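Local coordinates for protein 2',5'-phosphodiesterase 12 (Homo sapiens, PDB 4Z0V) that belongs to the endonuclease/exonuclease/phosphatase family, pairing a magnesium-binding DNase I-like domain with an N-terminal domain of the E-set clan, at residues L125-S130 against V403-P408; P321-G326 against N399-E404; K372-E377 against C435-K440. All blocks are in the same frame, centred on the assembly; numbering follows the deposited sequence.

Contact 1: residues L125-S130 against V403-P408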
# COMPACT_ATOMS: atom_id res chain seq x y z
N LEU A 125 -13.24 -14.06 -5.87
CA LEU A 125 -12.79 -13.18 -4.79
C LEU A 125 -11.78 -12.13 -5.23
O LEU A 125 -11.12 -12.27 -6.26
CB LEU A 125 -12.16 -14.00 -3.64
CG LEU A 125 -13.00 -15.13 -3.01
CD1 LEU A 125 -12.21 -15.84 -1.90
CD2 LEU A 125 -14.30 -14.60 -2.46
N ILE A 126 -11.68 -11.08 -4.40
CA ILE A 126 -10.70 -10.02 -4.54
C ILE A 126 -10.08 -9.84 -3.18
O ILE A 126 -10.72 -9.23 -2.31
CB ILE A 126 -11.25 -8.67 -5.10
CG1 ILE A 126 -12.13 -8.85 -6.36
CG2 ILE A 126 -10.08 -7.66 -5.32
CD1 ILE A 126 -12.94 -7.51 -6.71
N ARG A 127 -8.87 -10.34 -2.97
CA ARG A 127 -8.18 -10.08 -1.71
C ARG A 127 -7.61 -8.65 -1.79
O ARG A 127 -6.76 -8.36 -2.63
CB ARG A 127 -7.08 -11.10 -1.42
CG ARG A 127 -6.36 -10.80 -0.10
CD ARG A 127 -5.52 -11.95 0.37
NE ARG A 127 -6.37 -13.06 0.81
CZ ARG A 127 -6.07 -14.35 0.68
NH1 ARG A 127 -4.91 -14.72 0.13
NH2 ARG A 127 -6.93 -15.28 1.08
N THR A 128 -8.02 -7.79 -0.86
CA THR A 128 -7.67 -6.36 -0.92
C THR A 128 -6.92 -5.95 0.33
O THR A 128 -7.23 -6.43 1.43
CB THR A 128 -8.99 -5.56 -1.07
OG1 THR A 128 -9.68 -6.04 -2.23
CG2 THR A 128 -8.74 -4.06 -1.27
N VAL A 129 -5.83 -5.17 0.13
CA VAL A 129 -4.99 -4.69 1.23
C VAL A 129 -4.98 -3.17 1.20
O VAL A 129 -4.89 -2.59 0.12
CB VAL A 129 -3.53 -5.23 1.06
CG1 VAL A 129 -2.59 -4.62 2.13
CG2 VAL A 129 -3.48 -6.76 1.10
N SER A 130 -4.99 -2.53 2.37
CA SER A 130 -4.76 -1.07 2.47
C SER A 130 -3.74 -0.88 3.56
O SER A 130 -3.93 -1.40 4.67
CB SER A 130 -6.03 -0.27 2.74
OG SER A 130 -5.72 1.12 2.75
N VAL A 403 -18.23 -8.85 1.88
CA VAL A 403 -17.06 -9.30 2.59
C VAL A 403 -17.14 -10.81 2.79
O VAL A 403 -18.08 -11.32 3.41
CB VAL A 403 -16.85 -8.55 3.93
CG1 VAL A 403 -15.51 -8.94 4.57
CG2 VAL A 403 -16.89 -7.03 3.70
N GLU A 404 -16.13 -11.52 2.29
CA GLU A 404 -15.99 -12.96 2.45
C GLU A 404 -15.33 -13.23 3.80
O GLU A 404 -15.83 -14.05 4.55
CB GLU A 404 -15.20 -13.56 1.28
CG GLU A 404 -14.85 -15.03 1.45
CD GLU A 404 -15.91 -16.06 1.11
OE1 GLU A 404 -17.10 -15.70 0.93
OE2 GLU A 404 -15.55 -17.26 1.02
N GLN A 405 -14.21 -12.55 4.11
CA GLN A 405 -13.54 -12.67 5.42
C GLN A 405 -12.69 -11.44 5.67
O GLN A 405 -12.28 -10.76 4.72
CB GLN A 405 -12.70 -13.96 5.56
CG GLN A 405 -11.49 -14.05 4.64
CD GLN A 405 -10.33 -14.85 5.22
OE1 GLN A 405 -10.32 -15.29 6.39
NE2 GLN A 405 -9.30 -15.02 4.41
N VAL A 406 -12.44 -11.17 6.95
CA VAL A 406 -11.57 -10.10 7.44
C VAL A 406 -10.38 -10.81 8.03
O VAL A 406 -10.56 -11.68 8.89
CB VAL A 406 -12.26 -9.16 8.47
CG1 VAL A 406 -11.28 -8.13 9.03
CG2 VAL A 406 -13.46 -8.46 7.84
N ILE A 407 -9.16 -10.45 7.57
CA ILE A 407 -7.93 -11.02 8.13
C ILE A 407 -7.73 -10.26 9.45
O ILE A 407 -7.61 -9.02 9.43
CB ILE A 407 -6.74 -10.89 7.14
CG1 ILE A 407 -6.88 -11.82 5.91
CG2 ILE A 407 -5.42 -11.20 7.88
CD1 ILE A 407 -8.03 -11.59 4.88
N PRO A 408 -7.78 -10.94 10.61
CA PRO A 408 -7.72 -10.22 11.88
C PRO A 408 -6.46 -9.41 12.06
O PRO A 408 -5.38 -9.84 11.66
CB PRO A 408 -7.78 -11.33 12.94
CG PRO A 408 -7.41 -12.56 12.24
CD PRO A 408 -7.91 -12.40 10.83
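The ends of the Arg127 and Gln405 side chains come together from two strands that are not neighbours in their sheet: strand 433-439 runs between them and supplies an acceptor they share. Arg127 NH2 and Gln405 NE2 are 4.1 Å apart, with the guanidinium and amide planes at 62°; both nitrogens are donors, so they lie side by side unbonded and look to oxygens. Arg127 NE forms a salt bridge to Asp436 OD1, and Gln405 NE2 bonds to Asp436 OD2 and to Tyr116 O. Arg127, which is buried, is gripped further, its NH1 by the backbone oxygens of Lys119, Tyr173 and Asn174. A bend at chi3 (-70°) turns its guanidinium out of the line of the extended inner chain. Glu404 and Gln405 together face Asp436 as a classic beta bulge.

Beside this dense set of bonds, the other end has van der Waals contact alone. The buried methyl Leu125 CD2 lies 4.0 Å from both CB and CG of Glu404, the side chains crossing at about a right angle, and the glutamate's side is open to solvent. The chemistry implies an indirect link: one shared carboxylate, probably kept ionised by the arginine, ties the outer strand to the sheet interior.

Contact 2: residues P321-G326 against N399-E404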
# COMPACT_ATOMS: atom_id res chain seq x y z
N PRO A 321 -18.41 -0.85 -10.32
CA PRO A 321 -18.34 -0.75 -8.86
C PRO A 321 -17.02 -0.18 -8.37
O PRO A 321 -16.08 -0.05 -9.14
CB PRO A 321 -18.56 -2.19 -8.40
CG PRO A 321 -18.04 -3.02 -9.51
CD PRO A 321 -18.32 -2.25 -10.78
N VAL A 322 -16.97 0.17 -7.08
CA VAL A 322 -15.82 0.86 -6.49
C VAL A 322 -15.27 0.19 -5.25
O VAL A 322 -16.01 -0.37 -4.43
CB VAL A 322 -16.30 2.32 -6.13
CG1 VAL A 322 -15.23 3.08 -5.32
CG2 VAL A 322 -16.68 3.12 -7.38
N ILE A 323 -13.94 0.26 -5.10
CA ILE A 323 -13.20 -0.08 -3.89
C ILE A 323 -12.46 1.20 -3.57
O ILE A 323 -11.80 1.73 -4.45
CB ILE A 323 -12.24 -1.30 -4.00
CG1 ILE A 323 -13.00 -2.61 -4.23
CG2 ILE A 323 -11.35 -1.41 -2.72
CD1 ILE A 323 -12.09 -3.74 -4.72
N PHE A 324 -12.60 1.71 -2.36
CA PHE A 324 -11.90 2.94 -1.98
C PHE A 324 -11.09 2.70 -0.70
O PHE A 324 -11.64 2.63 0.41
CB PHE A 324 -12.91 4.10 -1.82
CG PHE A 324 -12.38 5.51 -1.64
CD1 PHE A 324 -11.01 5.78 -1.64
CD2 PHE A 324 -13.26 6.58 -1.50
CE1 PHE A 324 -10.53 7.09 -1.52
CE2 PHE A 324 -12.78 7.90 -1.37
CZ PHE A 324 -11.42 8.14 -1.37
N CYS A 325 -9.79 2.53 -0.88
CA CYS A 325 -8.83 2.31 0.21
C CYS A 325 -8.23 3.61 0.64
O CYS A 325 -8.15 4.55 -0.15
CB CYS A 325 -7.72 1.38 -0.28
SG CYS A 325 -8.26 -0.30 -0.67
N GLY A 326 -7.64 3.63 1.82
CA GLY A 326 -6.87 4.81 2.18
C GLY A 326 -6.58 5.00 3.63
O GLY A 326 -7.11 4.28 4.48
N ASN A 399 -23.27 -2.37 -3.74
CA ASN A 399 -24.06 -2.81 -4.92
C ASN A 399 -23.48 -4.05 -5.59
O ASN A 399 -24.21 -4.80 -6.23
CB ASN A 399 -24.09 -1.71 -5.99
CG ASN A 399 -24.89 -0.49 -5.64
OD1 ASN A 399 -25.79 -0.52 -4.82
ND2 ASN A 399 -24.60 0.63 -6.31
N ALA A 400 -22.16 -4.25 -5.50
CA ALA A 400 -21.48 -5.31 -6.24
C ALA A 400 -20.55 -6.18 -5.42
O ALA A 400 -20.09 -7.20 -5.93
CB ALA A 400 -20.68 -4.68 -7.36
N LEU A 401 -20.22 -5.76 -4.20
CA LEU A 401 -19.25 -6.50 -3.41
C LEU A 401 -19.74 -6.81 -2.04
O LEU A 401 -20.51 -6.03 -1.47
CB LEU A 401 -17.95 -5.67 -3.30
CG LEU A 401 -17.22 -5.39 -4.62
CD1 LEU A 401 -16.32 -4.19 -4.44
CD2 LEU A 401 -16.40 -6.62 -5.08
N GLU A 402 -19.26 -7.93 -1.49
CA GLU A 402 -19.55 -8.34 -0.12
C GLU A 402 -18.27 -8.83 0.54
O GLU A 402 -17.32 -9.20 -0.16
CB GLU A 402 -20.65 -9.42 -0.09
CG GLU A 402 -20.29 -10.73 -0.76
CD GLU A 402 -21.42 -11.74 -0.88
OE1 GLU A 402 -21.12 -12.92 -1.13
OE2 GLU A 402 -22.60 -11.34 -0.76
N VAL A 403 -18.23 -8.85 1.88
CA VAL A 403 -17.06 -9.30 2.59
C VAL A 403 -17.14 -10.81 2.79
O VAL A 403 -18.08 -11.32 3.41
CB VAL A 403 -16.85 -8.55 3.93
CG1 VAL A 403 -15.51 -8.94 4.57
CG2 VAL A 403 -16.89 -7.03 3.70
N GLU A 404 -16.13 -11.52 2.29
CA GLU A 404 -15.99 -12.96 2.45
C GLU A 404 -15.33 -13.23 3.80
O GLU A 404 -15.83 -14.05 4.55
CB GLU A 404 -15.20 -13.56 1.28
CG GLU A 404 -14.85 -15.03 1.45
CD GLU A 404 -15.91 -16.06 1.11
OE1 GLU A 404 -17.10 -15.70 0.93
OE2 GLU A 404 -15.55 -17.26 1.02
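Ala400 meets Pro321 where residues 399-404 lead into the outermost strand of the six-stranded sheet. Its methyl sits against the CB-CG side of the proline, with Ala400 CB 3.4 Å from Pro321 CB, closer than usual for two carbons, and 3.8 Å from Pro321 CG. The fit is therefore tight just where neither residue is yet in a strand. A backbone hydrogen bond with Cys282 ties the proline to strand 280-287.

Leu401, the next residue, makes the deeper contact. With its CG beside the backbone N and anti to the carbonyl carbon (chi1 -63°), one branch is carried across to the facing sheet. There Leu401 CD1 lies 3.7 Å from Ile323 CG1, and the two side chains cross at about a right angle. The same methyl also passes 3.8 Å from Val322 O, a van der Waals contact with a carbonyl oxygen. Ile126 and Ile281 touch Leu401 as well, and Thr128 and Ile394 touch Ile323, so both residues belong to the buried layer between the sheets.

Val403 again packs on the opposing sheet, against Ile396 of strand 387-397. At Glu404 the chain turns a corner.

Val322 points away from residues 399-404, and its side chain touches Ile309 of helix 295-316, which covers the other face of its sheet, as expected of the alpha/beta sandwich of DNase I-like folds. Held by van der Waals contacts, mostly between apolar side chains, the joint between these segments depends on shape complementarity and the exclusion of water rather than on directional bonds.

Contact 3: residues K372-E377 against C435-K440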
# COMPACT_ATOMS: atom_id res chain seq x y z
N LYS A 372 -19.42 0.42 2.65
CA LYS A 372 -19.26 -0.25 3.93
C LYS A 372 -17.79 -0.35 4.20
O LYS A 372 -17.02 -0.61 3.27
CB LYS A 372 -19.89 -1.66 3.84
CG LYS A 372 -19.68 -2.54 5.07
CD LYS A 372 -20.13 -3.98 4.81
CE LYS A 372 -19.77 -4.86 5.99
NZ LYS A 372 -20.16 -6.28 5.77
N SER A 373 -17.38 -0.13 5.45
CA SER A 373 -15.98 -0.36 5.84
C SER A 373 -15.80 -1.89 5.88
O SER A 373 -16.38 -2.57 6.74
CB SER A 373 -15.68 0.28 7.19
OG SER A 373 -14.37 -0.11 7.57
N ALA A 374 -15.08 -2.45 4.91
CA ALA A 374 -14.91 -3.91 4.82
C ALA A 374 -14.32 -4.52 6.09
O ALA A 374 -14.77 -5.59 6.51
CB ALA A 374 -14.05 -4.27 3.60
N CYS A 375 -13.33 -3.87 6.72
CA CYS A 375 -12.73 -4.43 7.94
C CYS A 375 -13.37 -3.89 9.21
O CYS A 375 -12.83 -4.08 10.30
CB CYS A 375 -11.23 -4.23 7.94
SG CYS A 375 -10.43 -4.94 6.49
N GLY A 376 -14.52 -3.23 9.06
CA GLY A 376 -15.29 -2.71 10.16
C GLY A 376 -14.63 -1.54 10.83
O GLY A 376 -14.09 -0.65 10.17
N GLU A 377 -14.67 -1.53 12.17
CA GLU A 377 -14.13 -0.43 12.94
C GLU A 377 -13.21 -0.99 14.01
O GLU A 377 -13.60 -1.09 15.17
CB GLU A 377 -15.26 0.43 13.53
CG GLU A 377 -16.18 1.04 12.47
CD GLU A 377 -17.51 1.59 12.95
OE1 GLU A 377 -17.70 1.72 14.18
OE2 GLU A 377 -18.35 1.94 12.09
N CYS A 435 -8.65 -7.92 3.56
CA CYS A 435 -9.96 -8.59 3.56
C CYS A 435 -10.19 -9.27 2.23
O CYS A 435 -9.67 -8.82 1.20
CB CYS A 435 -11.07 -7.59 3.85
SG CYS A 435 -11.22 -6.32 2.58
N ASP A 436 -10.97 -10.35 2.25
CA ASP A 436 -11.33 -11.03 1.01
C ASP A 436 -12.72 -10.56 0.65
O ASP A 436 -13.60 -10.63 1.50
CB ASP A 436 -11.28 -12.54 1.19
CG ASP A 436 -9.89 -13.07 1.42
OD1 ASP A 436 -8.92 -12.29 1.25
OD2 ASP A 436 -9.76 -14.28 1.70
N LEU A 437 -12.87 -9.99 -0.54
CA LEU A 437 -14.15 -9.50 -1.04
C LEU A 437 -14.71 -10.47 -2.05
O LEU A 437 -13.95 -11.15 -2.71
CB LEU A 437 -13.96 -8.13 -1.70
CG LEU A 437 -13.32 -7.05 -0.83
CD1 LEU A 437 -13.12 -5.77 -1.65
CD2 LEU A 437 -14.15 -6.81 0.44
N LYS A 438 -16.03 -10.58 -2.15
CA LYS A 438 -16.63 -11.47 -3.14
C LYS A 438 -17.52 -10.66 -4.06
O LYS A 438 -18.22 -9.75 -3.60
CB LYS A 438 -17.42 -12.61 -2.44
CG LYS A 438 -17.90 -13.72 -3.38
CD LYS A 438 -18.24 -14.98 -2.58
CE LYS A 438 -18.53 -16.19 -3.43
NZ LYS A 438 -19.96 -16.25 -3.83
N TRP A 439 -17.44 -10.93 -5.38
CA TRP A 439 -18.33 -10.31 -6.36
C TRP A 439 -19.75 -10.82 -6.10
O TRP A 439 -19.93 -12.04 -5.90
CB TRP A 439 -17.89 -10.71 -7.80
CG TRP A 439 -16.55 -10.19 -8.26
CD1 TRP A 439 -15.39 -10.90 -8.34
CD2 TRP A 439 -16.30 -8.93 -8.90
NE1 TRP A 439 -14.42 -10.15 -8.96
CE2 TRP A 439 -14.95 -8.95 -9.33
CE3 TRP A 439 -17.07 -7.79 -9.15
CZ2 TRP A 439 -14.36 -7.86 -9.99
CZ3 TRP A 439 -16.49 -6.72 -9.79
CH2 TRP A 439 -15.15 -6.75 -10.20
N LYS A 440 -20.74 -9.92 -6.08
CA LYS A 440 -22.15 -10.27 -5.88
C LYS A 440 -22.77 -10.73 -7.20
O LYS A 440 -23.17 -11.88 -7.33
CB LYS A 440 -22.94 -9.09 -5.31
CG LYS A 440 -22.76 -8.88 -3.81
CD LYS A 440 -23.64 -7.74 -3.33
CE LYS A 440 -23.74 -7.67 -1.83
NZ LYS A 440 -24.69 -6.62 -1.39
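Apolar packing carries this contact, and two of its four participants are cysteines. The methyl of Ala374 presses on the sulfur of Cys435, with Ala374 CB 3.6 Å from Cys435 SG, and rests more lightly on Leu437, whose CD2 is 4.1 Å from Ala374 CB. Alongside, the roles are exchanged: Cys375 SG meets the methylene of Cys435, 3.8 Å from its CB. At Cys435 the sulfur stands between the backbone N and the carbonyl carbon (chi1 63°), against Ala374 CB. Cys375 SG and Cys435 SG are 4.2 Å apart, far too long for a disulfide.

Hydrogen bonds, by contrast, work within 372-377 and to neighbouring strands. Residues Ser373 to Gly376 form a type I beta turn closed by Gly376 N to Ser373 O at 3.0 Å. The side chain of Ser373 reinforces it: Ser373 OG donates to Gly376 O at 2.7 Å, in the carbonyl plane and on a lone pair, with an angle of 128° at the oxygen. Backbone bonds from Ala374 to Ile394 and from Cys435 to Thr128 anchor the two sides in different sheets.

Ile394 and Ile396 extend the greasy surface, touching Cys435 and Leu437. The chemistry implies that a turn held by two hydrogen bonds presents Ala374 and Cys375 to the last strand, whose thiol serves here as an apolar filler rather than a crosslink.

The three contacts illustrate how a two-sheet sandwich is assembled from distant sequence. Contact 1 spans strands 125-132 and 401-406 of the six-stranded sheet across strand 433-439, reaching past the corner at Glu404, whereas contacts 2 and 3 join that sheet to the seven-stranded one. Their centres are close: about 10 Å between contacts 1 and 2, and about 6 Å from contact 3 to each of the others. Contacts 1 and 2 share Val403 and Glu404. Along the chain the segments 125-130, 321-326 and 372-377 come first, and 399-404, 403-408 and 435-440 follow, so contact 3 interlaces with both others. The C-terminal strand thus completes a core whose other strands precede it in sequence.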